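Long-range contacts in peptidase M16 inactive domain family protein (Pseudomonas fluorescens, PDB 3GWB), which is of unproven function but belongs to the M16 peptidase family, whose members are generally metal-dependent hydrolases: residues 27-38 and 199-210; 75-86 and 110-119. All blocks are in the same frame, centred on the assembly; numbering follows the deposited sequence.

Contacts 1 and 2 show how one six-stranded mixed sheet can organise distant parts of a chain: the first is built within the sheet, the second largely on top of it. Their centres lie about 17 Å apart, and along the chain contact 2 is nested inside the loop closed by contact 1. They also touch directly. CD2 of Leu38, in contact 1, packs at 3.7 Å against CE2 of Phe115 in contact 2, and it meets CD2 of Leu112 on the same helix. Residues of both regions reach the second subunit. No metal or substrate takes part in either contact, and both join elements of the same sheet layer.

Contact 1 of 2, residues 27-38 and 199-210; sequences FVEARELPMFDL and IALVGDLSRSDA
Phe27, Phe36 and Leu38 meet Leu201, Leu205 and Ala210 where strand 197-203 is inserted between strands 24-29 and 35-42 of a mixed sheet. It runs parallel to the first and antiparallel to the second, joining residues far apart in sequence. The face covered by helix 207-220 is tightly packed. With CG swung away from its own backbone N (chi1 166°), the Phe27 ring lies between the sheet and this helix. Ala210 CB sits 3.8 Å from the Phe27 ring centroid, 9° off the normal, in a CH-pi contact, while Glu29 N lies over the opposite face, toward its rim. Trp17 of strand 15-18 also touches both Phe27 and Ala210. Replacing Phe27 by an alanine would probably open a gap between sheet and helix and leave the Ala210 methyl without its aromatic platform. Leu205 CD1 covers a face of the Phe36 ring in a second CH-pi contact, and Leu38 CD1 presses to 3.5 Å from Leu201 CD2. There is no room for a side chain at Gly203: a CB would collide with Phe36 CB. Gly203 O accepts from Ala30 N and Leu205 N, which arrive from opposite faces.

Where the loops leave the sheet, the contact is polar and more exposed. The guanidinium of Arg31 uses two edge positions for salt bridges: NE gives a nearly straight bond to Glu29 OE2 at 2.8 Å, and NH1 reaches Asp204 OD1 at 3.1 Å, both carboxylates being met from above their planes. This network should hold the guanidinium flat against the Leu205 carbonyl carbon. The second Asp204 oxygen is hydrogen-bonded to Ser103. A capping box of Ser206 and Asp209 starts the helix, whose Arg207 N donates over 3.0 Å to water 1, which in turn donates to Glu29 OE1.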
# COMPACT_ATOMS: atom_id res chain seq x y z
N PHE A 27 26.97 -8.37 -6.98
CA PHE A 27 27.16 -7.96 -5.60
C PHE A 27 27.89 -6.63 -5.42
O PHE A 27 28.84 -6.33 -6.14
CB PHE A 27 27.94 -9.06 -4.88
CG PHE A 27 28.52 -8.66 -3.56
CD1 PHE A 27 27.68 -8.37 -2.47
CD2 PHE A 27 29.90 -8.58 -3.38
CE1 PHE A 27 28.23 -8.01 -1.24
CE2 PHE A 27 30.44 -8.22 -2.15
CZ PHE A 27 29.61 -7.95 -1.08
N VAL A 28 27.42 -5.85 -4.45
CA VAL A 28 28.04 -4.58 -4.11
C VAL A 28 28.24 -4.57 -2.59
O VAL A 28 27.28 -4.72 -1.82
CB VAL A 28 27.14 -3.37 -4.48
CG1 VAL A 28 27.73 -2.08 -3.92
CG2 VAL A 28 27.01 -3.27 -6.00
N GLU A 29 29.49 -4.43 -2.16
CA GLU A 29 29.77 -4.40 -0.73
C GLU A 29 29.45 -2.98 -0.24
O GLU A 29 29.83 -2.00 -0.87
CB GLU A 29 31.24 -4.73 -0.46
CG GLU A 29 31.55 -4.97 1.02
CD GLU A 29 33.01 -5.29 1.28
OE1 GLU A 29 33.58 -6.14 0.56
OE2 GLU A 29 33.60 -4.72 2.22
N ALA A 30 28.72 -2.89 0.87
CA ALA A 30 28.33 -1.62 1.47
C ALA A 30 28.33 -1.87 2.97
O ALA A 30 27.43 -2.52 3.49
CB ALA A 30 26.95 -1.22 1.01
N ARG A 31 29.34 -1.36 3.66
CA ARG A 31 29.49 -1.60 5.08
C ARG A 31 28.92 -0.57 6.04
O ARG A 31 29.06 -0.72 7.25
CB ARG A 31 30.98 -1.77 5.39
CG ARG A 31 31.67 -2.86 4.58
CD ARG A 31 31.27 -4.23 5.08
NE ARG A 31 32.17 -5.26 4.58
CZ ARG A 31 32.29 -6.46 5.12
NH1 ARG A 31 31.56 -6.79 6.18
NH2 ARG A 31 33.14 -7.34 4.61
N GLU A 32 28.28 0.48 5.53
CA GLU A 32 27.74 1.52 6.40
C GLU A 32 26.74 1.02 7.45
O GLU A 32 26.82 1.41 8.62
CB GLU A 32 27.09 2.63 5.58
CG GLU A 32 26.11 2.16 4.50
CD GLU A 32 26.79 1.76 3.19
OE1 GLU A 32 26.06 1.48 2.21
OE2 GLU A 32 28.04 1.74 3.13
N LEU A 33 25.81 0.17 7.04
CA LEU A 33 24.79 -0.38 7.94
C LEU A 33 24.95 -1.89 8.11
O LEU A 33 25.33 -2.59 7.18
CB LEU A 33 23.40 -0.09 7.37
CG LEU A 33 23.09 1.39 7.18
CD1 LEU A 33 21.88 1.55 6.26
CD2 LEU A 33 22.85 2.03 8.54
N PRO A 34 24.65 -2.40 9.32
CA PRO A 34 24.75 -3.82 9.65
C PRO A 34 23.59 -4.64 9.10
O PRO A 34 22.89 -5.34 9.83
CB PRO A 34 24.79 -3.81 11.17
CG PRO A 34 23.80 -2.71 11.49
CD PRO A 34 24.21 -1.62 10.50
N MSE A 35 23.39 -4.56 7.79
CA MSE A 35 22.30 -5.28 7.15
C MSE A 35 22.59 -5.45 5.67
O MSE A 35 23.56 -4.91 5.16
CB MSE A 35 20.98 -4.54 7.35
CG MSE A 35 21.05 -3.03 7.16
SE MSE A 35 19.53 -2.16 7.70
CE MSE A 35 19.00 -3.21 9.08
N PHE A 36 21.74 -6.19 4.98
CA PHE A 36 21.94 -6.39 3.56
C PHE A 36 20.63 -6.73 2.88
O PHE A 36 19.66 -7.12 3.55
CB PHE A 36 22.98 -7.49 3.31
CG PHE A 36 22.48 -8.87 3.61
CD1 PHE A 36 21.84 -9.62 2.63
CD2 PHE A 36 22.65 -9.42 4.87
CE1 PHE A 36 21.35 -10.90 2.91
CE2 PHE A 36 22.16 -10.70 5.17
CZ PHE A 36 21.52 -11.44 4.19
N ASP A 37 20.62 -6.57 1.57
CA ASP A 37 19.45 -6.87 0.76
C ASP A 37 19.79 -7.94 -0.25
O ASP A 37 20.80 -7.84 -0.96
CB ASP A 37 18.98 -5.62 0.02
CG ASP A 37 18.37 -4.58 0.94
OD1 ASP A 37 17.86 -3.56 0.44
OD2 ASP A 37 18.39 -4.80 2.17
N LEU A 38 18.95 -8.97 -0.30
CA LEU A 38 19.10 -10.07 -1.25
C LEU A 38 17.86 -10.02 -2.13
O LEU A 38 16.74 -9.99 -1.63
CB LEU A 38 19.17 -11.41 -0.51
CG LEU A 38 19.10 -12.70 -1.34
CD1 LEU A 38 20.26 -12.75 -2.33
CD2 LEU A 38 19.14 -13.91 -0.41
N ILE A 199 20.69 -13.35 -9.10
CA ILE A 199 20.86 -13.16 -7.66
C ILE A 199 21.61 -11.86 -7.40
O ILE A 199 22.78 -11.74 -7.73
CB ILE A 199 21.66 -14.34 -7.05
CG1 ILE A 199 20.88 -15.64 -7.24
CG2 ILE A 199 21.92 -14.10 -5.57
CD1 ILE A 199 21.69 -16.87 -6.93
N ALA A 200 20.92 -10.88 -6.81
CA ALA A 200 21.52 -9.59 -6.51
C ALA A 200 21.67 -9.42 -5.01
O ALA A 200 20.74 -9.68 -4.26
CB ALA A 200 20.65 -8.47 -7.09
N LEU A 201 22.84 -8.98 -4.58
CA LEU A 201 23.14 -8.81 -3.15
C LEU A 201 23.83 -7.49 -2.87
O LEU A 201 24.79 -7.13 -3.54
CB LEU A 201 24.08 -9.93 -2.68
CG LEU A 201 23.54 -11.25 -2.14
CD1 LEU A 201 24.69 -12.24 -1.99
CD2 LEU A 201 22.86 -11.00 -0.78
N VAL A 202 23.35 -6.77 -1.85
CA VAL A 202 23.96 -5.51 -1.47
C VAL A 202 23.95 -5.32 0.04
O VAL A 202 22.90 -5.45 0.69
CB VAL A 202 23.22 -4.30 -2.09
CG1 VAL A 202 23.91 -3.03 -1.68
CG2 VAL A 202 23.15 -4.42 -3.61
N GLY A 203 25.11 -5.03 0.61
CA GLY A 203 25.15 -4.81 2.05
C GLY A 203 26.43 -5.10 2.79
O GLY A 203 27.51 -5.18 2.22
N ASP A 204 26.28 -5.25 4.10
CA ASP A 204 27.38 -5.50 5.01
C ASP A 204 27.87 -6.94 4.93
O ASP A 204 27.72 -7.73 5.86
CB ASP A 204 26.94 -5.16 6.44
CG ASP A 204 28.04 -5.31 7.45
OD1 ASP A 204 29.21 -5.06 7.09
OD2 ASP A 204 27.74 -5.67 8.61
N LEU A 205 28.48 -7.28 3.80
CA LEU A 205 28.99 -8.63 3.57
C LEU A 205 30.31 -8.56 2.83
O LEU A 205 30.55 -7.62 2.08
CB LEU A 205 28.01 -9.43 2.71
CG LEU A 205 26.55 -9.65 3.14
CD1 LEU A 205 25.73 -10.12 1.93
CD2 LEU A 205 26.50 -10.66 4.26
N SER A 206 31.16 -9.56 3.05
CA SER A 206 32.43 -9.62 2.33
C SER A 206 32.11 -10.37 1.04
O SER A 206 31.04 -10.97 0.93
CB SER A 206 33.47 -10.40 3.15
OG SER A 206 33.09 -11.76 3.29
N ARG A 207 33.02 -10.33 0.07
CA ARG A 207 32.80 -11.06 -1.18
C ARG A 207 32.62 -12.55 -0.88
O ARG A 207 31.79 -13.23 -1.49
CB ARG A 207 33.99 -10.84 -2.12
CG ARG A 207 34.14 -11.84 -3.27
CD ARG A 207 33.02 -11.75 -4.30
NE ARG A 207 33.20 -12.74 -5.37
CZ ARG A 207 33.67 -12.48 -6.59
NH1 ARG A 207 34.02 -11.24 -6.93
NH2 ARG A 207 33.78 -13.45 -7.48
N SER A 208 33.39 -13.06 0.08
CA SER A 208 33.31 -14.47 0.46
C SER A 208 31.94 -14.75 1.08
O SER A 208 31.33 -15.78 0.80
CB SER A 208 34.42 -14.82 1.45
OG SER A 208 35.69 -14.55 0.89
N ASP A 209 31.47 -13.84 1.93
CA ASP A 209 30.15 -13.99 2.55
C ASP A 209 29.11 -14.09 1.44
O ASP A 209 28.22 -14.93 1.48
CB ASP A 209 29.78 -12.77 3.41
CG ASP A 209 30.57 -12.67 4.70
OD1 ASP A 209 31.00 -13.72 5.24
OD2 ASP A 209 30.75 -11.52 5.19
N ALA A 210 29.23 -13.21 0.46
CA ALA A 210 28.30 -13.15 -0.66
C ALA A 210 28.34 -14.41 -1.50
O ALA A 210 27.30 -14.90 -1.97
CB ALA A 210 28.61 -11.93 -1.52
O HOH W 1 35.44 -8.57 0.29
O HOH W 2 32.73 -9.90 6.77

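Contact 2 of 2, residues 75-86 and 110-119; sequences IAQGFEGLGADF and PALKLFAEVV
A roughly antiparallel helix pair, 72-80 against 105-120, is joined here by a knob-into-hole contact: the side chain of Phe79 enters a hole formed by Ala111, Leu114, Phe115 and Val118. The axes of the two short segments come no closer than 9.9 Å, a separation that the large ring bridges. Phe79 turns CG away from its carbonyl carbon (chi1 -73°), carrying the ring to the other helix. There Leu114 CD2 rests 3.6 Å from the Phe79 ring centroid and only 9° off the normal, so a methyl points into the centre of the face. The ring's rim faces the backbone of the same helix, close to Ala111 O and Phe115 N. Gly78 lets the Leu114 branch in, since a CB on this glycine would clash with Leu114 CD2.

Around the knob, smaller groups extend the seam. Ile75 CG2 meets Val118 CG2 at 3.7 Å at one end. At the other, Leu82 CD1 lies 3.3 Å from Ala111 N and also packs on Pro110 CB. A Schellman motif reverses the chain, with Gly83 at positive phi and bonds from Ala84 N to Phe79 O and from Gly83 N to Glu80 O. Phe79 O also accepts from Leu82 N, which comes from the face opposite Ala84 N. The chain then leads into strand 85-90, where Phe86 comes across to Phe115. These two rings meet rim to rim, neither stacked on the other, with their planes 57° apart and Phe86 CE1 at 3.6 Å from Phe115 CE1. On the sheet, Leu99 of strand 95-102 touches both Phe79 and Phe115, tying the pair to it.

No hydrogen bond crosses between the two segments. Their association therefore rests on apolar burial and complementary shape, including the fit of a ring face to a leucine methyl.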
# COMPACT_ATOMS: atom_id res chain seq x y z
N ILE A 75 5.76 -19.01 8.91
CA ILE A 75 6.82 -18.44 8.09
C ILE A 75 6.97 -16.95 8.39
O ILE A 75 8.07 -16.44 8.57
CB ILE A 75 6.51 -18.67 6.60
CG1 ILE A 75 6.52 -20.16 6.29
CG2 ILE A 75 7.52 -17.92 5.72
CD1 ILE A 75 5.98 -20.51 4.91
N ALA A 76 5.84 -16.25 8.46
CA ALA A 76 5.86 -14.81 8.73
C ALA A 76 6.53 -14.48 10.06
O ALA A 76 7.35 -13.57 10.15
CB ALA A 76 4.44 -14.28 8.71
N GLN A 77 6.18 -15.23 11.11
CA GLN A 77 6.75 -14.98 12.42
C GLN A 77 8.22 -15.35 12.38
O GLN A 77 9.05 -14.73 13.05
CB GLN A 77 6.02 -15.80 13.48
CG GLN A 77 4.53 -15.56 13.51
CD GLN A 77 3.91 -15.82 14.87
OE1 GLN A 77 4.15 -16.87 15.48
NE2 GLN A 77 3.12 -14.87 15.36
N GLY A 78 8.55 -16.36 11.58
CA GLY A 78 9.92 -16.79 11.45
C GLY A 78 10.83 -15.66 11.01
O GLY A 78 11.89 -15.45 11.59
N PHE A 79 10.43 -14.92 9.97
CA PHE A 79 11.25 -13.82 9.48
C PHE A 79 11.24 -12.69 10.51
O PHE A 79 12.30 -12.15 10.87
CB PHE A 79 10.72 -13.31 8.13
CG PHE A 79 10.99 -14.23 6.97
CD1 PHE A 79 12.29 -14.61 6.65
CD2 PHE A 79 9.94 -14.70 6.17
CE1 PHE A 79 12.55 -15.44 5.54
CE2 PHE A 79 10.19 -15.53 5.06
CZ PHE A 79 11.49 -15.90 4.75
N GLU A 80 10.06 -12.33 10.99
CA GLU A 80 9.93 -11.25 11.98
C GLU A 80 10.79 -11.44 13.22
O GLU A 80 11.41 -10.49 13.70
CB GLU A 80 8.46 -11.10 12.41
CG GLU A 80 7.59 -10.30 11.47
CD GLU A 80 6.13 -10.28 11.91
OE1 GLU A 80 5.86 -9.88 13.07
OE2 GLU A 80 5.26 -10.68 11.11
N GLY A 81 10.83 -12.66 13.74
CA GLY A 81 11.61 -12.92 14.93
C GLY A 81 13.10 -12.76 14.71
O GLY A 81 13.88 -12.68 15.67
N LEU A 82 13.51 -12.71 13.45
CA LEU A 82 14.92 -12.58 13.09
C LEU A 82 15.26 -11.16 12.63
O LEU A 82 16.42 -10.85 12.32
CB LEU A 82 15.26 -13.58 11.98
CG LEU A 82 15.13 -15.05 12.38
CD1 LEU A 82 15.31 -15.95 11.16
CD2 LEU A 82 16.18 -15.37 13.45
N GLY A 83 14.24 -10.31 12.57
CA GLY A 83 14.46 -8.94 12.15
C GLY A 83 14.57 -8.81 10.65
O GLY A 83 15.11 -7.82 10.14
N ALA A 84 14.06 -9.80 9.93
CA ALA A 84 14.12 -9.82 8.47
C ALA A 84 12.76 -9.63 7.81
O ALA A 84 11.73 -10.02 8.37
CB ALA A 84 14.74 -11.13 7.99
N ASP A 85 12.76 -9.05 6.62
CA ASP A 85 11.52 -8.84 5.88
C ASP A 85 11.55 -9.57 4.54
O ASP A 85 12.54 -9.54 3.82
CB ASP A 85 11.27 -7.35 5.65
CG ASP A 85 9.98 -7.09 4.89
OD1 ASP A 85 10.05 -6.80 3.67
OD2 ASP A 85 8.89 -7.20 5.50
N PHE A 86 10.44 -10.23 4.21
CA PHE A 86 10.33 -10.97 2.96
C PHE A 86 9.51 -10.15 1.98
O PHE A 86 8.54 -9.50 2.37
CB PHE A 86 9.63 -12.33 3.21
CG PHE A 86 9.34 -13.11 1.95
CD1 PHE A 86 10.37 -13.77 1.27
CD2 PHE A 86 8.05 -13.17 1.43
CE1 PHE A 86 10.11 -14.48 0.09
CE2 PHE A 86 7.78 -13.87 0.25
CZ PHE A 86 8.81 -14.52 -0.42
N PRO A 110 19.82 -18.17 10.01
CA PRO A 110 18.48 -18.75 10.15
C PRO A 110 17.50 -18.14 9.13
O PRO A 110 16.67 -18.83 8.55
CB PRO A 110 18.09 -18.40 11.58
CG PRO A 110 19.41 -18.36 12.28
CD PRO A 110 20.28 -17.63 11.29
N ALA A 111 17.61 -16.83 8.93
CA ALA A 111 16.75 -16.12 8.00
C ALA A 111 16.95 -16.59 6.55
O ALA A 111 15.98 -16.71 5.80
CB ALA A 111 16.99 -14.61 8.09
N LEU A 112 18.19 -16.85 6.18
CA LEU A 112 18.49 -17.30 4.82
C LEU A 112 18.03 -18.74 4.59
O LEU A 112 17.62 -19.09 3.48
CB LEU A 112 19.98 -17.16 4.53
CG LEU A 112 20.42 -15.71 4.35
CD1 LEU A 112 21.93 -15.62 4.49
CD2 LEU A 112 19.95 -15.18 3.00
N LYS A 113 18.11 -19.56 5.62
CA LYS A 113 17.66 -20.95 5.50
C LYS A 113 16.16 -20.96 5.27
O LYS A 113 15.66 -21.75 4.46
CB LYS A 113 17.98 -21.74 6.77
CG LYS A 113 19.45 -22.05 6.94
CD LYS A 113 19.68 -22.96 8.15
CE LYS A 113 19.01 -24.31 7.96
NZ LYS A 113 19.30 -25.24 9.10
N LEU A 114 15.44 -20.09 5.97
CA LEU A 114 13.99 -20.01 5.81
C LEU A 114 13.66 -19.45 4.42
O LEU A 114 12.75 -19.94 3.74
CB LEU A 114 13.38 -19.11 6.90
CG LEU A 114 11.88 -18.81 6.80
CD1 LEU A 114 11.08 -20.11 6.74
CD2 LEU A 114 11.47 -17.97 8.01
N PHE A 115 14.39 -18.43 4.01
CA PHE A 115 14.19 -17.80 2.71
C PHE A 115 14.41 -18.81 1.57
O PHE A 115 13.62 -18.88 0.63
CB PHE A 115 15.14 -16.62 2.53
CG PHE A 115 14.98 -15.89 1.23
CD1 PHE A 115 13.88 -15.07 1.00
CD2 PHE A 115 15.92 -16.04 0.21
CE1 PHE A 115 13.72 -14.40 -0.21
CE2 PHE A 115 15.77 -15.36 -1.01
CZ PHE A 115 14.66 -14.55 -1.22
N ALA A 116 15.50 -19.57 1.65
CA ALA A 116 15.80 -20.56 0.62
C ALA A 116 14.67 -21.58 0.53
O ALA A 116 14.25 -21.97 -0.56
CB ALA A 116 17.12 -21.27 0.95
N GLU A 117 14.18 -22.02 1.69
CA GLU A 117 13.09 -22.99 1.74
C GLU A 117 11.83 -22.42 1.11
O GLU A 117 11.17 -23.08 0.31
CB GLU A 117 12.81 -23.39 3.20
CG GLU A 117 11.76 -24.47 3.36
CD GLU A 117 12.34 -25.87 3.42
OE1 GLU A 117 13.13 -26.16 4.34
OE2 GLU A 117 12.00 -26.70 2.54
N VAL A 118 11.49 -21.18 1.45
CA VAL A 118 10.30 -20.53 0.92
C VAL A 118 10.32 -20.41 -0.62
O VAL A 118 9.35 -20.77 -1.30
CB VAL A 118 10.11 -19.12 1.55
CG1 VAL A 118 9.14 -18.28 0.73
CG2 VAL A 118 9.59 -19.26 2.98
N VAL A 119 11.42 -19.92 -1.17
CA VAL A 119 11.50 -19.76 -2.61
C VAL A 119 11.81 -21.04 -3.37
O VAL A 119 11.31 -21.24 -4.47
CB VAL A 119 12.54 -18.67 -2.98
CG1 VAL A 119 12.51 -18.39 -4.48
CG2 VAL A 119 12.24 -17.39 -2.19